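Local coordinates for glycoside hydrolase family protein (Novosphingobium sp. PP1Y, PDB 6Q2F), which probably hydrolyses alpha-L-rhamnosides, removing terminal rhamnose from glycosides as an alpha-L-rhamnosidase, at residues Y553-T556 / L557-L561; Y581-A584 / L585-H588; G593-M596 / A597-H601. All blocks are in the same frame, centred on the assembly; numbering follows the deposited sequence.

Contact 1: Y553-T556 / L557-L561; sequences YRRT and LADLL
A single water molecule joins Arg555 to Asp559, one helical turn further on: it accepts from Arg555 NE at 2.8 Å and donates to Asp559 OD1 at 2.7 Å. The water sits at the edge of the guanidinium and in its plane. The charged groups themselves stay apart, with Arg555 NE 4.6 Å from Asp559 OD2, and their planes are turned 70° against each other. Arg555 arrives by an extended chain whose CG lies anti to the backbone N (chi1 179°), which takes NH1 on to a salt bridge with Glu740. Asp559 divides its carboxylate in turn, OD1 serving the water and OD2 a salt bridge to Arg524 of helix 516-524. If Asp559 were an alanine, the water would probably lose its acceptor and Arg524 its carboxylate mate, and the Arg555 guanidinium would be less firmly fixed at NE.

The frame for these pairings is helix 543-575, which links the parallel strands 497-502 and 579-582 of an eight-stranded beta/alpha barrel as a beta-alpha-beta crossover. Four successive bonds from residue i+4 back to residue i run through it here, among them Asp559 N to Arg555 O at 2.8 Å.

Another side of the helix is apolar. Leu557 CD1 approaches the Tyr553 ring obliquely, 4.0 Å from CE2, while the phenol OH beyond is bonded to Asn511 O. Thr556 and Leu560 lie side by side and point the same way, with Thr556 CG2 and Leu560 CD1 4.0 Å apart. The threonine turns its other branch to polar work: at chi1 -60° OG1 lies beside its own backbone N, and it bonds to Asp552 O and Arg524 NH1. Leu592, from a loop later in the chain, packs on Leu557.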
loop_
_atom_site.group_PDB
_atom_site.type_symbol
_atom_site.label_atom_id
_atom_site.label_comp_id
_atom_site.label_asym_id
_atom_site.label_seq_id
_atom_site.Cartn_x
_atom_site.Cartn_y
_atom_site.Cartn_z
ATOM N N TYR A 553 15.635 18.833 -2.474
ATOM C CA TYR A 553 16.467 17.661 -2.713
ATOM C C TYR A 553 15.648 16.388 -2.567
ATOM O O TYR A 553 15.684 15.516 -3.440
ATOM C CB TYR A 553 17.662 17.674 -1.760
ATOM C CG TYR A 553 18.746 16.695 -2.128
ATOM C CD1 TYR A 553 19.773 17.063 -2.990
ATOM C CD2 TYR A 553 18.740 15.401 -1.619
ATOM C CE1 TYR A 553 20.770 16.172 -3.325
ATOM C CE2 TYR A 553 19.728 14.494 -1.957
ATOM C CZ TYR A 553 20.748 14.891 -2.811
ATOM O OH TYR A 553 21.742 14.008 -3.156
ATOM N N ARG A 554 14.871 16.284 -1.484
ATOM C CA ARG A 554 13.983 15.140 -1.318
ATOM C C ARG A 554 13.011 15.046 -2.475
ATOM O O ARG A 554 12.702 13.948 -2.949
ATOM C CB ARG A 554 13.227 15.236 0.014
ATOM C CG ARG A 554 14.135 15.084 1.248
ATOM C CD ARG A 554 13.303 14.866 2.507
ATOM N NE ARG A 554 12.291 15.906 2.637
ATOM C CZ ARG A 554 12.520 17.111 3.149
ATOM N NH1 ARG A 554 13.727 17.433 3.600
ATOM N NH2 ARG A 554 11.539 17.992 3.221
ATOM N N ARG A 555 12.542 16.195 -2.972
ATOM C CA ARG A 555 11.561 16.163 -4.051
ATOM C C ARG A 555 12.189 15.667 -5.343
ATOM O O ARG A 555 11.539 14.971 -6.140
ATOM C CB ARG A 555 10.947 17.548 -4.237
ATOM C CG ARG A 555 9.922 17.598 -5.356
ATOM C CD ARG A 555 8.985 18.770 -5.182
ATOM N NE ARG A 555 8.017 18.856 -6.272
ATOM C CZ ARG A 555 6.945 19.640 -6.249
ATOM N NH1 ARG A 555 6.703 20.389 -5.179
ATOM N NH2 ARG A 555 6.110 19.656 -7.282
ATOM N N THR A 556 13.450 15.994 -5.567
ATOM C CA THR A 556 14.112 15.484 -6.758
ATOM C C THR A 556 14.255 13.970 -6.700
ATOM O O THR A 556 14.080 13.282 -7.714
ATOM C CB THR A 556 15.471 16.165 -6.907
ATOM O OG1 THR A 556 15.273 17.584 -7.024
ATOM C CG2 THR A 556 16.203 15.653 -8.138
ATOM N N LEU A 557 14.573 13.431 -5.526
ATOM C CA LEU A 557 14.668 11.982 -5.396
ATOM C C LEU A 557 13.313 11.338 -5.683
ATOM O O LEU A 557 13.224 10.349 -6.418
ATOM C CB LEU A 557 15.158 11.615 -3.992
ATOM C CG LEU A 557 16.545 12.092 -3.549
ATOM C CD1 LEU A 557 16.755 11.872 -2.058
ATOM C CD2 LEU A 557 17.617 11.337 -4.341
ATOM N N ALA A 558 12.240 11.923 -5.131
ATOM C CA ALA A 558 10.898 11.403 -5.394
ATOM C C ALA A 558 10.570 11.478 -6.876
ATOM O O ALA A 558 10.018 10.528 -7.436
ATOM C CB ALA A 558 9.865 12.166 -4.570
ATOM N N ASP A 559 10.930 12.589 -7.537
ATOM C CA ASP A 559 10.695 12.711 -8.976
ATOM C C ASP A 559 11.426 11.619 -9.746
ATOM O O ASP A 559 10.891 11.042 -10.700
ATOM C CB ASP A 559 11.152 14.089 -9.481
ATOM C CG ASP A 559 10.226 15.237 -9.044
ATOM O OD1 ASP A 559 9.032 14.986 -8.723
ATOM O OD2 ASP A 559 10.709 16.391 -9.032
ATOM N N LEU A 560 12.675 11.348 -9.368
ATOM C CA LEU A 560 13.466 10.390 -10.131
ATOM C C LEU A 560 12.991 8.958 -9.886
ATOM O O LEU A 560 12.989 8.137 -10.804
ATOM C CB LEU A 560 14.954 10.562 -9.809
ATOM C CG LEU A 560 15.592 11.922 -10.177
ATOM C CD1 LEU A 560 17.022 12.023 -9.674
ATOM C CD2 LEU A 560 15.552 12.181 -11.676
ATOM N N LEU A 561 12.553 8.653 -8.663
ATOM C CA LEU A 561 11.951 7.344 -8.401
ATOM C C LEU A 561 10.832 7.066 -9.401
ATOM O O LEU A 561 10.822 6.032 -10.076
ATOM C CB LEU A 561 11.414 7.290 -6.968
ATOM C CG LEU A 561 10.792 5.953 -6.611
ATOM C CD1 LEU A 561 11.854 4.842 -6.619
ATOM C CD2 LEU A 561 10.121 6.016 -5.219
HETATM O O HOH W 1 7.776 17.341 -8.574
#

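Contact 2: Y581-A584 / L585-H588; sequences YGEA and LEDH. With NA (sodium ion), chain B.
Glu583 and Glu586 place one carboxylate oxygen each on the same sodium ion, Glu583 OE1 and Glu586 OE2 both lying 2.4 Å from the metal. The two oxygens come within 3.4 Å of each other, a closeness explained by the cation they share. Each carboxylate binds through one atom alone, for Glu583 OE2 stands 3.6 Å from the sodium and Glu586 OE1 3.9 Å. The side chains run alongside one another in the same direction, both extended beyond CG, yet their carboxylate planes are turned 65° apart. Different first torsions bring them together: Glu583 CG is anti to its carbonyl carbon (chi1 -65°), whereas Glu586 CG is anti to its backbone N (chi1 -177°).

This buried, tightly gathered half lies where strand 579-582 gives way to a loop. The strand belongs to an eight-stranded parallel beta/alpha barrel, and residues just past the C-terminal ends of such strands characteristically line the active-site end. Asp503 and Ser504, just after the neighbouring strand 497-502, complete the sodium site with Glu644.

At Glu586 the chain kinks: Asp587 N reaches back to Leu585 O at 2.7 Å, and with the positive phi of Glu586 at the corner this is a classic gamma turn. Ala584 and Leu585 turn their side chains to other neighbours, Arg599 and Met598 respectively.

The far half, Asp587 and His588, is more open: both are partly exposed, and neither touches residues 581-584. They pair with each other instead. His588 ND1 donates to Asp587 OD1 at 2.6 Å, with the oxygen in the ring plane; NE2, the other ring nitrogen, is hydrogen-bonded to Asp750 OD1, and the two bonds together probably hold the imidazole's rotation.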
loop_
_atom_site.group_PDB
_atom_site.type_symbol
_atom_site.label_atom_id
_atom_site.label_comp_id
_atom_site.label_asym_id
_atom_site.label_seq_id
_atom_site.Cartn_x
_atom_site.Cartn_y
_atom_site.Cartn_z
ATOM N N TYR A 581 1.700 -4.468 -13.640
ATOM C CA TYR A 581 0.985 -4.273 -12.383
ATOM C C TYR A 581 1.907 -3.527 -11.424
ATOM O O TYR A 581 3.027 -3.980 -11.163
ATOM C CB TYR A 581 0.591 -5.607 -11.764
ATOM C CG TYR A 581 -0.519 -6.337 -12.453
ATOM C CD1 TYR A 581 -0.278 -7.109 -13.571
ATOM C CD2 TYR A 581 -1.818 -6.288 -11.947
ATOM C CE1 TYR A 581 -1.305 -7.778 -14.194
ATOM C CE2 TYR A 581 -2.835 -6.966 -12.532
ATOM C CZ TYR A 581 -2.590 -7.711 -13.653
ATOM O OH TYR A 581 -3.632 -8.367 -14.243
ATOM N N GLY A 582 1.444 -2.408 -10.880
ATOM C CA GLY A 582 2.370 -1.567 -10.136
ATOM C C GLY A 582 1.850 -1.154 -8.772
ATOM O O GLY A 582 0.930 -0.340 -8.663
ATOM N N GLU A 583 2.454 -1.712 -7.728
ATOM C CA GLU A 583 2.192 -1.253 -6.378
ATOM C C GLU A 583 3.133 -0.100 -6.079
ATOM O O GLU A 583 4.016 0.228 -6.868
ATOM C CB GLU A 583 2.378 -2.387 -5.362
ATOM C CG GLU A 583 1.407 -3.511 -5.494
ATOM C CD GLU A 583 1.461 -4.489 -4.305
ATOM O OE1 GLU A 583 2.342 -4.345 -3.429
ATOM O OE2 GLU A 583 0.612 -5.395 -4.263
ATOM N N ALA A 584 2.957 0.510 -4.917
ATOM C CA ALA A 584 3.810 1.619 -4.529
ATOM C C ALA A 584 4.326 1.458 -3.108
ATOM O O ALA A 584 5.034 0.496 -2.809
ATOM C CB ALA A 584 3.061 2.947 -4.708
ATOM N N LEU A 585 4.051 2.425 -2.241
ATOM C CA LEU A 585 4.457 2.401 -0.832
ATOM C C LEU A 585 3.709 1.425 0.050
ATOM O O LEU A 585 4.302 0.717 0.797
ATOM C CB LEU A 585 4.478 3.799 -0.216
ATOM C CG LEU A 585 5.208 4.878 -0.992
ATOM C CD1 LEU A 585 5.034 6.235 -0.372
ATOM C CD2 LEU A 585 6.653 4.550 -1.150
ATOM N N GLU A 586 2.394 1.418 -0.095
ATOM C CA GLU A 586 1.482 0.509 0.610
ATOM C C GLU A 586 1.350 0.824 2.093
ATOM O O GLU A 586 0.230 1.023 2.582
ATOM C CB GLU A 586 1.893 -0.967 0.443
ATOM C CG GLU A 586 0.899 -1.933 1.129
ATOM C CD GLU A 586 1.264 -3.399 0.971
ATOM O OE1 GLU A 586 1.351 -4.073 2.010
ATOM O OE2 GLU A 586 1.449 -3.871 -0.168
ATOM N N ASP A 587 2.470 0.867 2.811
ATOM C CA ASP A 587 2.484 0.873 4.276
ATOM C C ASP A 587 3.232 2.110 4.775
ATOM O O ASP A 587 4.469 2.138 4.775
ATOM C CB ASP A 587 3.120 -0.422 4.797
ATOM C CG ASP A 587 3.015 -0.581 6.307
ATOM O OD1 ASP A 587 2.350 0.242 6.963
ATOM O OD2 ASP A 587 3.594 -1.560 6.835
ATOM N N HIS A 588 2.471 3.115 5.221
ATOM C CA HIS A 588 3.006 4.384 5.751
ATOM C C HIS A 588 4.022 4.949 4.754
ATOM O O HIS A 588 3.703 5.101 3.568
ATOM C CB HIS A 588 3.537 4.157 7.148
ATOM C CG HIS A 588 2.484 3.759 8.125
ATOM N ND1 HIS A 588 2.019 2.468 8.230
ATOM C CD2 HIS A 588 1.792 4.484 9.034
ATOM C CE1 HIS A 588 1.094 2.410 9.171
ATOM N NE2 HIS A 588 0.935 3.620 9.674
HETATM NA NA NA B . 2.708 -5.532 -1.329
#

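Contact 3: G593-M596 / A597-H601; sequences GDDM and AMRSH
Ala597 N donates to Asp594 OD2 at 2.8 Å, meeting the carboxylate on its anti side. The same oxygen takes a weak bond from Met596 N, and Asp594 O accepts from Met598 N at 2.9 Å. Side chain and carbonyl of one aspartate thus bind successive amides, the pattern of an Asx motif, within the loop between barrel strands 579-582 and 604-610. With CG anti to the backbone N (chi1 177°), the carboxylate folds forward over the turn; its outer partners are Tyr738 and Asn766.

Arg599 adds side-chain donors to a backbone carbonyl. Its chain bends at chi3 to bring NE to Asp595 O at 2.8 Å, nearly in line with the carbonyl, and NH2 adds a weak bond to that oxygen. Further along, Ser600 OG closes on Ala597 O at 2.8 Å.

Van der Waals packing is the work of Met598, a selenomethionine in this crystal, as is Met596. The Met598 side chain lies against the backbone of 593-595, SE 3.3 Å from Asp594 O and 3.9 Å from Asp595 CA. A beta carbon on Gly593 would press against that selenium and, at these backbone angles, against the preceding carbonyl oxygen.

As for charge, Asp595 OD2 stands 4.1 Å from Arg599 NH2, well out of the guanidinium plane, so the attraction is electrostatic only. That carboxylate is bonded to the amides of Leu744 and Thr745. The buried guanidinium, bonded to the carbonyls of Asp595 and Met606 and salt-bridged through NH1 to Asp625, probably has its charge largely balanced, with its N-H groups directed at set acceptors.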
loop_
_atom_site.group_PDB
_atom_site.type_symbol
_atom_site.label_atom_id
_atom_site.label_comp_id
_atom_site.label_asym_id
_atom_site.label_seq_id
_atom_site.Cartn_x
_atom_site.Cartn_y
_atom_site.Cartn_z
ATOM N N GLY A 593 8.971 9.446 -2.144
ATOM C CA GLY A 593 8.209 9.148 -3.340
ATOM C C GLY A 593 6.745 9.471 -3.138
ATOM O O GLY A 593 6.229 9.505 -2.020
ATOM N N ASP A 594 6.065 9.722 -4.246
ATOM C CA ASP A 594 4.636 9.954 -4.257
ATOM C C ASP A 594 3.935 8.711 -4.792
ATOM O O ASP A 594 4.248 8.256 -5.892
ATOM C CB ASP A 594 4.290 11.161 -5.120
ATOM C CG ASP A 594 2.792 11.376 -5.191
ATOM O OD1 ASP A 594 2.248 11.886 -4.203
ATOM O OD2 ASP A 594 2.180 10.993 -6.199
ATOM N N ASP A 595 2.967 8.187 -4.036
ATOM C CA ASP A 595 2.403 6.892 -4.417
ATOM C C ASP A 595 1.364 6.970 -5.533
ATOM O O ASP A 595 0.920 5.918 -6.001
ATOM C CB ASP A 595 1.833 6.138 -3.192
ATOM C CG ASP A 595 0.965 6.990 -2.281
ATOM O OD1 ASP A 595 0.796 8.204 -2.528
ATOM O OD2 ASP A 595 0.465 6.425 -1.283
HETATM N N MSE A 596 0.985 8.157 -5.994
HETATM C CA MSE A 596 0.270 8.248 -7.273
HETATM C C MSE A 596 1.263 8.283 -8.425
HETATM O O MSE A 596 1.111 7.578 -9.413
HETATM C CB MSE A 596 -0.662 9.471 -7.328
HETATM C CG MSE A 596 -1.887 9.275 -6.433
HETATM SE SE MSE A 596 -3.218 10.686 -6.724
HETATM C CE MSE A 596 -3.647 10.368 -8.559
ATOM N N ALA A 597 2.288 9.117 -8.286
ATOM C CA ALA A 597 3.264 9.241 -9.363
ATOM C C ALA A 597 3.945 7.905 -9.617
ATOM O O ALA A 597 4.151 7.503 -10.764
ATOM C CB ALA A 597 4.286 10.325 -9.006
HETATM N N MSE A 598 4.243 7.185 -8.553
HETATM C CA MSE A 598 4.929 5.891 -8.647
HETATM C C MSE A 598 4.119 4.871 -9.451
HETATM O O MSE A 598 4.681 3.928 -9.991
HETATM C CB MSE A 598 5.216 5.360 -7.253
HETATM C CG MSE A 598 6.312 6.118 -6.532
HETATM SE SE MSE A 598 6.164 5.835 -4.619
HETATM C CE MSE A 598 6.834 3.974 -4.632
ATOM N N ARG A 599 2.803 5.080 -9.553
ATOM C CA ARG A 599 1.951 4.131 -10.257
ATOM C C ARG A 599 1.390 4.681 -11.561
ATOM O O ARG A 599 0.712 3.950 -12.285
ATOM C CB ARG A 599 0.817 3.664 -9.337
ATOM C CG ARG A 599 1.268 2.771 -8.192
ATOM C CD ARG A 599 0.113 2.305 -7.247
ATOM N NE ARG A 599 -0.253 3.368 -6.331
ATOM C CZ ARG A 599 -0.840 3.189 -5.158
ATOM N NH1 ARG A 599 -1.144 1.970 -4.737
ATOM N NH2 ARG A 599 -1.120 4.236 -4.403
ATOM N N SER A 600 1.703 5.929 -11.900
ATOM C CA SER A 600 1.067 6.611 -13.021
ATOM C C SER A 600 1.474 6.034 -14.370
ATOM O O SER A 600 0.764 6.224 -15.361
ATOM C CB SER A 600 1.416 8.102 -12.956
ATOM O OG SER A 600 2.823 8.264 -13.068
ATOM N N HIS A 601 2.621 5.374 -14.432
ATOM C CA HIS A 601 3.135 4.772 -15.658
ATOM C C HIS A 601 2.715 3.323 -15.832
ATOM O O HIS A 601 2.881 2.770 -16.922
ATOM C CB HIS A 601 4.668 4.844 -15.682
ATOM C CG HIS A 601 5.213 6.205 -15.380
ATOM N ND1 HIS A 601 5.093 7.264 -16.255
ATOM C CD2 HIS A 601 5.909 6.673 -14.314
ATOM C CE1 HIS A 601 5.679 8.327 -15.734
ATOM N NE2 HIS A 601 6.174 7.996 -14.555
#

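Overall arrangement
Followed from the N terminus, the contacts come in series; none encloses or crosses another. Contact 1 spans a helical turn and closes no longer loop. After helix 543-575 the chain enters strand 579-582, and contact 2 forms the metal-binding turn at its end, its centre about 17 Å from that of contact 1 and without touching it. Contact 3 folds the loop leading toward strand 604-610 and joins the other two. Gly593 packs on Ala558, while Met598 reaches both Leu561 of the helix and Leu585 of the metal turn. Asp595 and Arg599 pack against Ala584, tying helix, strand end and loop into one side of the barrel.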